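Local coordinates for pantothenate synthetase (Francisella tularensis subsp. tularensis, PDB 3N8H), which probably catalyses the ATP-dependent condensation of pantoate with beta-alanine to pantothenate, by way of a pantoyl-adenylate intermediate, at residues Gly38-Ile43 with Ile81-Ser86; Ser56-Pro61 with Leu132-Lys137; Thr178-Ser183 with Asp254-Glu259. All coordinates share one frame; numbering follows the deposited sequence.

The AMP site ties interactions 1 and 3 together: in interaction 1 the helix segment Gly38-Ile43 runs along the phosphate, the sugar and one side of the adenine, and in interaction 3 the loop Thr178-Ser183 reads the adenine. Their centres lie 21 Å apart, yet they touch, Ser41 OG lying 3.4 Å from Gln179 CG. Interaction 2 sits at the end of strand 52-57, beside Gln63, predicted to bind pantoate and beta-alanine and seen to line the proline site; the nearest atoms of the Asn60 side chain and the proline are about 8 Å apart. It meets interaction 1 through Leu84 CD1, 4.1 Å from Ile57 CD1. Interactions 2 and 3 stay about 16 Å apart at their nearest atoms.

Interaction 1 (Gly38-Ile43 with Ile81-Ser86); sequences GHISLI and IQILAS. With AMP (adenosine monophosphate), chain D.
Ile43 and Leu84, with Ile40 and Ile83 beside them, join helix 37-49 to helix 77-86 in the Rossmann-like fold of the HUP clan. The joint is purely apolar. Ile43 CD1 meets Leu84 CD2 at 3.7 Å, the two side chains crossing at about a right angle, and both also pack on Val55 of strand 52-57, so branched aliphatic groups fill the wedge between two helices and the parallel sheet. Ile40 CG1 and Ile83 CG2 approach more loosely, at 4.3 Å.

The first helix also packs on AMP. Gly38, without a side chain, lets the adenine come close: its CA is 3.7 Å from AMP C6. Leu42 offers the sugar an apolar surface, CD2 standing 3.6 Å from O4' of AMP.

Of the hydrogen bonds, one is internal: Ser41 OG turns back and donates to Gly38 O over 2.7 Å. His39, the predicted proton donor, closes the HNGH sequence, this enzyme's form of the HIGH motif. CG anti to the carbonyl carbon (chi1 -59°) carries its ring to the phosphate. The ring is steadied at ND1 by the backbone N of His36, while His39 NE2 donates from the ring edge to AMP O1P at 2.9 Å, with an N-H...O angle of 155°.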
loop_
_atom_site.group_PDB
_atom_site.type_symbol
_atom_site.label_atom_id
_atom_site.label_comp_id
_atom_site.label_asym_id
_atom_site.label_seq_id
_atom_site.Cartn_x
_atom_site.Cartn_y
_atom_site.Cartn_z
ATOM N N GLY A 38 -26.467 10.699 -6.887
ATOM C CA GLY A 38 -25.237 10.159 -7.436
ATOM C C GLY A 38 -24.924 8.850 -6.731
ATOM O O GLY A 38 -24.833 7.786 -7.353
ATOM N N HIS A 39 -24.777 8.913 -5.416
ATOM C CA HIS A 39 -24.505 7.699 -4.653
ATOM C C HIS A 39 -25.597 6.665 -4.862
ATOM O O HIS A 39 -25.339 5.454 -4.929
ATOM C CB HIS A 39 -24.416 7.991 -3.161
ATOM C CG HIS A 39 -23.354 8.981 -2.791
ATOM N ND1 HIS A 39 -23.649 10.215 -2.249
ATOM C CD2 HIS A 39 -22.000 8.914 -2.871
ATOM C CE1 HIS A 39 -22.519 10.861 -2.002
ATOM N NE2 HIS A 39 -21.508 10.092 -2.365
ATOM N N ILE A 40 -26.835 7.138 -4.928
ATOM C CA ILE A 40 -27.949 6.217 -4.984
ATOM C C ILE A 40 -27.908 5.384 -6.269
ATOM O O ILE A 40 -28.265 4.202 -6.262
ATOM C CB ILE A 40 -29.277 6.962 -4.868
ATOM C CG1 ILE A 40 -29.425 7.532 -3.450
ATOM C CG2 ILE A 40 -30.440 6.035 -5.197
ATOM C CD1 ILE A 40 -30.713 8.377 -3.259
ATOM N N SER A 41 -27.412 5.983 -7.359
ATOM C CA SER A 41 -27.392 5.257 -8.621
ATOM C C SER A 41 -26.378 4.142 -8.520
ATOM O O SER A 41 -26.602 3.044 -9.029
ATOM C CB SER A 41 -27.093 6.173 -9.807
ATOM O OG SER A 41 -25.807 6.743 -9.689
ATOM N N LEU A 42 -25.259 4.409 -7.849
ATOM C CA LEU A 42 -24.255 3.360 -7.660
ATOM C C LEU A 42 -24.835 2.210 -6.830
ATOM O O LEU A 42 -24.651 1.022 -7.144
ATOM C CB LEU A 42 -22.987 3.899 -7.008
ATOM C CG LEU A 42 -21.888 4.495 -7.911
ATOM C CD1 LEU A 42 -22.426 5.559 -8.854
ATOM C CD2 LEU A 42 -20.771 5.075 -7.068
ATOM N N ILE A 43 -25.532 2.566 -5.768
ATOM C CA ILE A 43 -26.153 1.548 -4.914
ATOM C C ILE A 43 -27.138 0.672 -5.668
ATOM O O ILE A 43 -27.124 -0.546 -5.514
ATOM C CB ILE A 43 -26.786 2.160 -3.681
ATOM C CG1 ILE A 43 -25.668 2.660 -2.761
ATOM C CG2 ILE A 43 -27.607 1.107 -2.917
ATOM C CD1 ILE A 43 -26.078 3.864 -1.916
ATOM N N ILE A 81 -28.480 6.917 6.892
ATOM C CA ILE A 81 -28.992 5.626 7.339
ATOM C C ILE A 81 -30.396 5.372 6.795
ATOM O O ILE A 81 -30.664 4.296 6.253
ATOM C CB ILE A 81 -28.959 5.495 8.872
ATOM C CG1 ILE A 81 -27.517 5.312 9.346
ATOM C CG2 ILE A 81 -29.828 4.316 9.338
ATOM C CD1 ILE A 81 -27.338 5.429 10.842
ATOM N N GLN A 82 -31.281 6.361 6.909
ATOM C CA GLN A 82 -32.635 6.236 6.343
ATOM C C GLN A 82 -32.638 5.933 4.832
ATOM O O GLN A 82 -33.423 5.094 4.353
ATOM C CB GLN A 82 -33.474 7.487 6.616
ATOM C CG GLN A 82 -34.050 7.576 8.016
ATOM C CD GLN A 82 -34.927 8.806 8.163
ATOM O OE1 GLN A 82 -34.607 9.866 7.624
ATOM N NE2 GLN A 82 -36.053 8.667 8.880
ATOM N N ILE A 83 -31.775 6.627 4.089
ATOM C CA ILE A 83 -31.651 6.392 2.654
ATOM C C ILE A 83 -31.255 4.946 2.342
ATOM O O ILE A 83 -31.896 4.267 1.532
ATOM C CB ILE A 83 -30.624 7.341 2.034
ATOM C CG1 ILE A 83 -31.241 8.733 1.884
ATOM C CG2 ILE A 83 -30.185 6.831 0.676
ATOM C CD1 ILE A 83 -30.368 9.830 2.381
ATOM N N LEU A 84 -30.201 4.480 3.007
ATOM C CA LEU A 84 -29.670 3.147 2.781
ATOM C C LEU A 84 -30.681 2.063 3.121
ATOM O O LEU A 84 -30.871 1.100 2.368
ATOM C CB LEU A 84 -28.396 2.968 3.596
ATOM C CG LEU A 84 -27.264 3.872 3.094
ATOM C CD1 LEU A 84 -26.082 3.828 4.042
ATOM C CD2 LEU A 84 -26.853 3.456 1.679
ATOM N N ALA A 85 -31.311 2.205 4.273
ATOM C CA ALA A 85 -32.386 1.298 4.655
ATOM C C ALA A 85 -33.536 1.207 3.624
ATOM O O ALA A 85 -34.071 0.120 3.381
ATOM C CB ALA A 85 -32.909 1.654 6.045
ATOM N N SER A 86 -33.918 2.328 3.005
ATOM C CA SER A 86 -34.993 2.287 2.003
ATOM C C SER A 86 -34.520 1.683 0.679
ATOM O O SER A 86 -35.329 1.332 -0.191
ATOM C CB SER A 86 -35.615 3.681 1.778
ATOM O OG SER A 86 -34.658 4.613 1.308
HETATM P P AMP D . -17.807 10.728 -2.520
HETATM O O1P AMP D . -18.795 10.323 -1.430
HETATM O O2P AMP D . -18.039 12.058 -3.169
HETATM O O3P AMP D . -16.390 10.511 -2.134
HETATM O "O5'" AMP D . -18.206 9.734 -3.738
HETATM C "C5'" AMP D . -18.425 8.335 -3.549
HETATM C "C4'" AMP D . -18.610 7.653 -4.882
HETATM O "O4'" AMP D . -19.788 8.217 -5.542
HETATM C "C3'" AMP D . -17.430 7.831 -5.853
HETATM O "O3'" AMP D . -17.286 6.651 -6.663
HETATM C "C2'" AMP D . -17.903 8.993 -6.718
HETATM O "O2'" AMP D . -17.286 9.114 -7.990
HETATM C "C1'" AMP D . -19.398 8.702 -6.818
HETATM N N9 AMP D . -20.176 9.884 -7.208
HETATM C C8 AMP D . -20.112 11.104 -6.625
HETATM N N7 AMP D . -20.938 11.979 -7.263
HETATM C C5 AMP D . -21.520 11.315 -8.294
HETATM C C6 AMP D . -22.491 11.653 -9.356
HETATM N N6 AMP D . -22.976 12.903 -9.434
HETATM N N1 AMP D . -22.862 10.701 -10.230
HETATM C C2 AMP D . -22.334 9.456 -10.143
HETATM N N3 AMP D . -21.450 9.070 -9.198
HETATM C C4 AMP D . -21.012 9.941 -8.252
#

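Interaction 2 (Ser56-Pro61 with Leu132-Lys137)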
loop_
_atom_site.group_PDB
_atom_site.type_symbol
_atom_site.label_atom_id
_atom_site.label_comp_id
_atom_site.label_asym_id
_atom_site.label_seq_id
_atom_site.Cartn_x
_atom_site.Cartn_y
_atom_site.Cartn_z
ATOM N N SER A 56 -19.929 1.813 2.499
ATOM C CA SER A 56 -19.170 2.424 3.586
ATOM C C SER A 56 -19.469 3.930 3.619
ATOM O O SER A 56 -19.805 4.534 2.599
ATOM C CB SER A 56 -17.652 2.143 3.503
ATOM O OG SER A 56 -17.028 2.640 2.306
ATOM N N ILE A 57 -19.398 4.497 4.809
ATOM C CA ILE A 57 -19.427 5.932 5.003
ATOM C C ILE A 57 -18.293 6.241 5.955
ATOM O O ILE A 57 -18.271 5.790 7.116
ATOM C CB ILE A 57 -20.751 6.414 5.604
ATOM C CG1 ILE A 57 -21.886 6.256 4.584
ATOM C CG2 ILE A 57 -20.646 7.875 6.093
ATOM C CD1 ILE A 57 -23.259 6.614 5.160
ATOM N N PHE A 58 -17.324 6.982 5.432
ATOM C CA PHE A 58 -16.130 7.320 6.180
ATOM C C PHE A 58 -15.528 8.553 5.533
ATOM O O PHE A 58 -15.046 8.493 4.390
ATOM C CB PHE A 58 -15.113 6.161 6.208
ATOM C CG PHE A 58 -13.832 6.486 6.983
ATOM C CD1 PHE A 58 -12.590 6.531 6.333
ATOM C CD2 PHE A 58 -13.881 6.765 8.353
ATOM C CE1 PHE A 58 -11.412 6.840 7.037
ATOM C CE2 PHE A 58 -12.718 7.077 9.065
ATOM C CZ PHE A 58 -11.476 7.108 8.408
ATOM N N VAL A 59 -15.601 9.672 6.258
ATOM C CA VAL A 59 -14.960 10.893 5.832
ATOM C C VAL A 59 -13.474 10.799 6.165
ATOM O O VAL A 59 -13.035 11.060 7.294
ATOM C CB VAL A 59 -15.561 12.150 6.502
ATOM C CG1 VAL A 59 -14.986 13.381 5.836
ATOM C CG2 VAL A 59 -17.114 12.177 6.392
ATOM N N ASN A 60 -12.701 10.422 5.162
ATOM C CA ASN A 60 -11.281 10.160 5.333
ATOM C C ASN A 60 -10.431 11.426 5.455
ATOM O O ASN A 60 -10.229 12.127 4.463
ATOM C CB ASN A 60 -10.781 9.290 4.171
ATOM C CG ASN A 60 -9.307 9.033 4.243
ATOM O OD1 ASN A 60 -8.772 8.793 5.319
ATOM N ND2 ASN A 60 -8.632 9.091 3.098
ATOM N N PRO A 61 -9.895 11.699 6.663
ATOM C CA PRO A 61 -9.145 12.941 6.883
ATOM C C PRO A 61 -7.877 13.034 6.040
ATOM O O PRO A 61 -7.441 14.135 5.722
ATOM C CB PRO A 61 -8.723 12.872 8.357
ATOM C CG PRO A 61 -9.423 11.703 8.944
ATOM C CD PRO A 61 -9.925 10.833 7.858
ATOM N N LEU A 132 -6.025 6.701 -2.062
ATOM C CA LEU A 132 -5.493 5.363 -2.365
ATOM C C LEU A 132 -5.210 4.518 -1.112
ATOM O O LEU A 132 -5.438 3.311 -1.109
ATOM C CB LEU A 132 -4.212 5.497 -3.188
ATOM C CG LEU A 132 -4.479 5.929 -4.631
ATOM C CD1 LEU A 132 -3.163 6.247 -5.361
ATOM C CD2 LEU A 132 -5.288 4.830 -5.364
ATOM N N THR A 133 -4.706 5.152 -0.056
ATOM C CA THR A 133 -4.411 4.449 1.190
ATOM C C THR A 133 -5.711 3.946 1.863
ATOM O O THR A 133 -5.827 2.772 2.236
ATOM C CB THR A 133 -3.623 5.358 2.174
ATOM O OG1 THR A 133 -2.402 5.803 1.546
ATOM C CG2 THR A 133 -3.282 4.598 3.446
ATOM N N VAL A 134 -6.690 4.829 1.986
ATOM C CA VAL A 134 -7.970 4.441 2.581
ATOM C C VAL A 134 -8.711 3.453 1.676
ATOM O O VAL A 134 -9.339 2.523 2.165
ATOM C CB VAL A 134 -8.863 5.663 2.953
ATOM C CG1 VAL A 134 -9.565 6.242 1.728
ATOM C CG2 VAL A 134 -9.901 5.239 3.984
ATOM N N VAL A 135 -8.618 3.618 0.359
ATOM C CA VAL A 135 -9.297 2.676 -0.535
ATOM C C VAL A 135 -8.689 1.261 -0.409
ATOM O O VAL A 135 -9.406 0.252 -0.263
ATOM C CB VAL A 135 -9.300 3.187 -2.018
ATOM C CG1 VAL A 135 -9.722 2.082 -2.986
ATOM C CG2 VAL A 135 -10.236 4.378 -2.152
ATOM N N LEU A 136 -7.362 1.200 -0.404
ATOM C CA LEU A 136 -6.672 -0.068 -0.157
ATOM C C LEU A 136 -7.148 -0.716 1.153
ATOM O O LEU A 136 -7.431 -1.907 1.190
ATOM C CB LEU A 136 -5.146 0.127 -0.129
ATOM C CG LEU A 136 -4.349 -1.182 0.008
ATOM C CD1 LEU A 136 -4.865 -2.278 -0.945
ATOM C CD2 LEU A 136 -2.846 -0.955 -0.207
ATOM N N LYS A 137 -7.217 0.064 2.224
ATOM C CA LYS A 137 -7.692 -0.457 3.513
ATOM C C LYS A 137 -9.132 -0.999 3.443
ATOM O O LYS A 137 -9.434 -2.097 3.925
ATOM C CB LYS A 137 -7.591 0.651 4.573
ATOM C CG LYS A 137 -6.158 0.917 5.057
ATOM C CD LYS A 137 -6.103 2.249 5.848
ATOM C CE LYS A 137 -4.720 2.438 6.511
ATOM N NZ LYS A 137 -4.591 1.658 7.782
#
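Val134 presses against Asn60 and Phe58 where the loop leaving strand 52-57, a strand of the parallel Rossmann-like sheet, meets the helix 127-142. The tight part is the amide of Asn60. Its side chain and that of Val134 come from opposite directions, and ND2 of Asn60 lies 3.3 Å from CG1 and 3.4 Å from CB of Val134. Asn60 carries CG anti to its backbone N (chi1 177°), which sends the amide out from the loop toward the helix. On Val134, CG1 stands between the backbone N and the carbonyl carbon (chi1 79°), an uncommon choice for a helical valine, and this branch lies against one face of the amide, nearest its nitrogen.

A buried amide needs polar partners, and Asn60 finds them outside the two segments: OD1 bonds to the hydroxyl of Tyr101, and ND2 to OG1 of Thr62, with a weak bond to O of Gly130. Held at both ends, the amide is fixed in rotation next to Gln63, a residue predicted to bind pantoate and beta-alanine.

Elsewhere the surroundings are looser. A glycerol, probably from the crystallisation liquor, lies about 4 Å from the nearest atom of the Val134 side chain. Further along helix 127-142, Lys137 reaches the second subunit of the homodimer, forming a salt bridge with its Asp166. The other branch of Val134 packs less closely than the first, so that the valine's two methyls let one residue touch both partners. Phe58 turns only the edge of its ring to it: CD1 and CE1 of Phe58 are each 3.8 Å from Val134 CG2.

Interaction 3 (Thr178-Ser183 with Asp254-Glu259). With AMP (adenosine monophosphate), chain D.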
loop_
_atom_site.group_PDB
_atom_site.type_symbol
_atom_site.label_atom_id
_atom_site.label_comp_id
_atom_site.label_asym_id
_atom_site.label_seq_id
_atom_site.Cartn_x
_atom_site.Cartn_y
_atom_site.Cartn_z
ATOM N N THR A 178 -22.170 9.793 -14.529
ATOM C CA THR A 178 -22.349 10.927 -13.618
ATOM C C THR A 178 -23.813 11.403 -13.611
ATOM O O THR A 178 -24.385 11.743 -14.658
ATOM C CB THR A 178 -21.416 12.082 -14.007
ATOM O OG1 THR A 178 -20.061 11.666 -13.806
ATOM C CG2 THR A 178 -21.690 13.334 -13.136
ATOM N N GLN A 179 -24.427 11.387 -12.435
ATOM C CA GLN A 179 -25.783 11.875 -12.303
ATOM C C GLN A 179 -25.761 13.397 -12.189
ATOM O O GLN A 179 -24.926 13.953 -11.474
ATOM C CB GLN A 179 -26.473 11.266 -11.075
ATOM C CG GLN A 179 -26.545 9.748 -11.107
ATOM C CD GLN A 179 -27.187 9.246 -12.391
ATOM O OE1 GLN A 179 -28.374 9.421 -12.605
ATOM N NE2 GLN A 179 -26.386 8.663 -13.268
ATOM N N ARG A 180 -26.718 14.046 -12.862
ATOM C CA ARG A 180 -26.736 15.498 -12.999
ATOM C C ARG A 180 -28.094 16.127 -12.634
ATOM O O ARG A 180 -29.158 15.491 -12.798
ATOM C CB ARG A 180 -26.348 15.873 -14.444
ATOM C CG ARG A 180 -24.950 15.386 -14.855
ATOM C CD ARG A 180 -24.527 15.744 -16.296
ATOM N NE ARG A 180 -23.182 15.210 -16.571
ATOM C CZ ARG A 180 -22.053 15.807 -16.191
ATOM N NH1 ARG A 180 -22.110 16.985 -15.554
ATOM N NH2 ARG A 180 -20.867 15.250 -16.457
ATOM N N GLN A 181 -28.046 17.370 -12.134
ATOM C CA GLN A 181 -29.216 18.262 -12.087
ATOM C C GLN A 181 -29.725 18.611 -13.488
ATOM O O GLN A 181 -28.979 18.534 -14.467
ATOM C CB GLN A 181 -28.870 19.597 -11.412
ATOM C CG GLN A 181 -28.465 19.503 -9.982
ATOM C CD GLN A 181 -29.611 19.042 -9.078
ATOM O OE1 GLN A 181 -30.728 18.815 -9.543
ATOM N NE2 GLN A 181 -29.331 18.907 -7.779
ATOM N N PRO A 182 -30.983 19.080 -13.585
ATOM C CA PRO A 182 -31.482 19.404 -14.914
ATOM C C PRO A 182 -30.566 20.355 -15.722
ATOM O O PRO A 182 -30.483 20.235 -16.949
ATOM C CB PRO A 182 -32.857 20.016 -14.627
ATOM C CG PRO A 182 -33.322 19.255 -13.406
ATOM C CD PRO A 182 -32.067 19.034 -12.579
ATOM N N SER A 183 -29.871 21.260 -15.030
ATOM C CA SER A 183 -28.967 22.214 -15.675
ATOM C C SER A 183 -27.730 21.533 -16.248
ATOM O O SER A 183 -27.080 22.073 -17.130
ATOM C CB SER A 183 -28.528 23.307 -14.676
ATOM O OG SER A 183 -27.750 22.746 -13.629
ATOM N N ASP A 254 -15.862 18.380 -12.372
ATOM C CA ASP A 254 -16.631 17.687 -13.392
ATOM C C ASP A 254 -15.717 17.187 -14.535
ATOM O O ASP A 254 -14.619 17.698 -14.758
ATOM C CB ASP A 254 -17.730 18.627 -13.935
ATOM C CG ASP A 254 -18.846 17.878 -14.636
ATOM O OD1 ASP A 254 -18.806 16.605 -14.696
ATOM O OD2 ASP A 254 -19.750 18.557 -15.161
ATOM N N ASN A 255 -16.171 16.171 -15.254
ATOM C CA ASN A 255 -15.556 15.845 -16.521
ATOM C C ASN A 255 -16.635 15.231 -17.410
ATOM O O ASN A 255 -17.588 14.624 -16.912
ATOM C CB ASN A 255 -14.372 14.895 -16.319
ATOM C CG ASN A 255 -14.813 13.504 -16.106
ATOM O OD1 ASN A 255 -15.030 12.747 -17.072
ATOM N ND2 ASN A 255 -15.038 13.158 -14.847
ATOM N N PHE A 256 -16.518 15.437 -18.711
ATOM C CA PHE A 256 -17.469 14.886 -19.685
ATOM C C PHE A 256 -16.784 14.825 -21.048
ATOM O O PHE A 256 -15.764 15.488 -21.259
ATOM C CB PHE A 256 -18.742 15.764 -19.758
ATOM C CG PHE A 256 -18.464 17.257 -19.669
ATOM C CD1 PHE A 256 -17.942 17.943 -20.752
ATOM C CD2 PHE A 256 -18.710 17.964 -18.492
ATOM C CE1 PHE A 256 -17.684 19.320 -20.682
ATOM C CE2 PHE A 256 -18.440 19.339 -18.405
ATOM C CZ PHE A 256 -17.921 20.014 -19.517
ATOM N N LEU A 257 -17.331 14.027 -21.965
ATOM C CA LEU A 257 -16.850 13.989 -23.349
ATOM C C LEU A 257 -17.005 15.362 -23.995
ATOM O O LEU A 257 -18.013 16.020 -23.798
ATOM C CB LEU A 257 -17.643 12.967 -24.152
ATOM C CG LEU A 257 -17.459 11.501 -23.764
ATOM C CD1 LEU A 257 -18.483 10.629 -24.470
ATOM C CD2 LEU A 257 -16.051 11.053 -24.113
ATOM N N LYS A 258 -15.996 15.795 -24.753
ATOM C CA LYS A 258 -16.033 17.098 -25.422
ATOM C C LYS A 258 -17.176 17.185 -26.427
ATOM O O LYS A 258 -17.833 18.213 -26.539
ATOM C CB LYS A 258 -14.680 17.397 -26.088
ATOM C CG LYS A 258 -14.602 18.728 -26.854
ATOM C CD LYS A 258 -15.061 18.577 -28.305
ATOM C CE LYS A 258 -14.742 19.810 -29.150
ATOM N NZ LYS A 258 -13.272 20.034 -29.298
ATOM N N GLU A 259 -17.411 16.089 -27.147
ATOM C CA GLU A 259 -18.459 16.023 -28.164
ATOM C C GLU A 259 -19.867 16.196 -27.584
ATOM O O GLU A 259 -20.765 16.738 -28.246
ATOM C CB GLU A 259 -18.368 14.688 -28.922
ATOM C CG GLU A 259 -19.676 14.213 -29.567
ATOM C CD GLU A 259 -20.033 14.960 -30.854
ATOM O OE1 GLU A 259 -19.170 15.692 -31.390
ATOM O OE2 GLU A 259 -21.179 14.803 -31.334
HETATM P P AMP D . -17.807 10.728 -2.520
HETATM O O1P AMP D . -18.795 10.323 -1.430
HETATM O O2P AMP D . -18.039 12.058 -3.169
HETATM O O3P AMP D . -16.390 10.511 -2.134
HETATM O "O5'" AMP D . -18.206 9.734 -3.738
HETATM C "C5'" AMP D . -18.425 8.335 -3.549
HETATM C "C4'" AMP D . -18.610 7.653 -4.882
HETATM O "O4'" AMP D . -19.788 8.217 -5.542
HETATM C "C3'" AMP D . -17.430 7.831 -5.853
HETATM O "O3'" AMP D . -17.286 6.651 -6.663
HETATM C "C2'" AMP D . -17.903 8.993 -6.718
HETATM O "O2'" AMP D . -17.286 9.114 -7.990
HETATM C "C1'" AMP D . -19.398 8.702 -6.818
HETATM N N9 AMP D . -20.176 9.884 -7.208
HETATM C C8 AMP D . -20.112 11.104 -6.625
HETATM N N7 AMP D . -20.938 11.979 -7.263
HETATM C C5 AMP D . -21.520 11.315 -8.294
HETATM C C6 AMP D . -22.491 11.653 -9.356
HETATM N N6 AMP D . -22.976 12.903 -9.434
HETATM N N1 AMP D . -22.862 10.701 -10.230
HETATM C C2 AMP D . -22.334 9.456 -10.143
HETATM N N3 AMP D . -21.450 9.070 -9.198
HETATM C C4 AMP D . -21.012 9.941 -8.252
HETATM O O HOH W 1 -18.497 12.401 -15.708
#
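Arg180 reaches across to Asp254 from a loop that also holds the adenine of AMP. Its CB points toward the strand, CG lies anti to the carbonyl carbon (chi1 -60°), and the chain then runs extended through CD to NE, a length that suits arginine to bridging the gap; on its way the side chain also packs on Pro186. At CZ the flat guanidinium is covered on one face by the methyl of Thr178, CG2 standing 3.9 Å above the plane. The tip grips the carboxylate end-on: NH1 gives a 2.9 Å bond to Asp254 OD2, and NH2 a 3.0 Å bond to the syn lone pair of Asp254 OD1, with the two planes 38° apart.

This salt bridge joins the nucleotide-binding loop to strand 250-257, an outer strand of the small antiparallel sheet. NH1 is also held by O of Gly184, and Asp254 OD2 by the hydroxyl of Tyr206. NH2 lies 4.0 Å from CB of Phe256. Nearby, one water accepts from Thr178 OG1 and donates to Asn255 O. Between Thr178 and Arg180, the backbone of Gln179 reads the Watson-Crick edge of adenine: its N donates to AMP N1 at 2.8 Å, and its O accepts from AMP N6 at 3.0 Å.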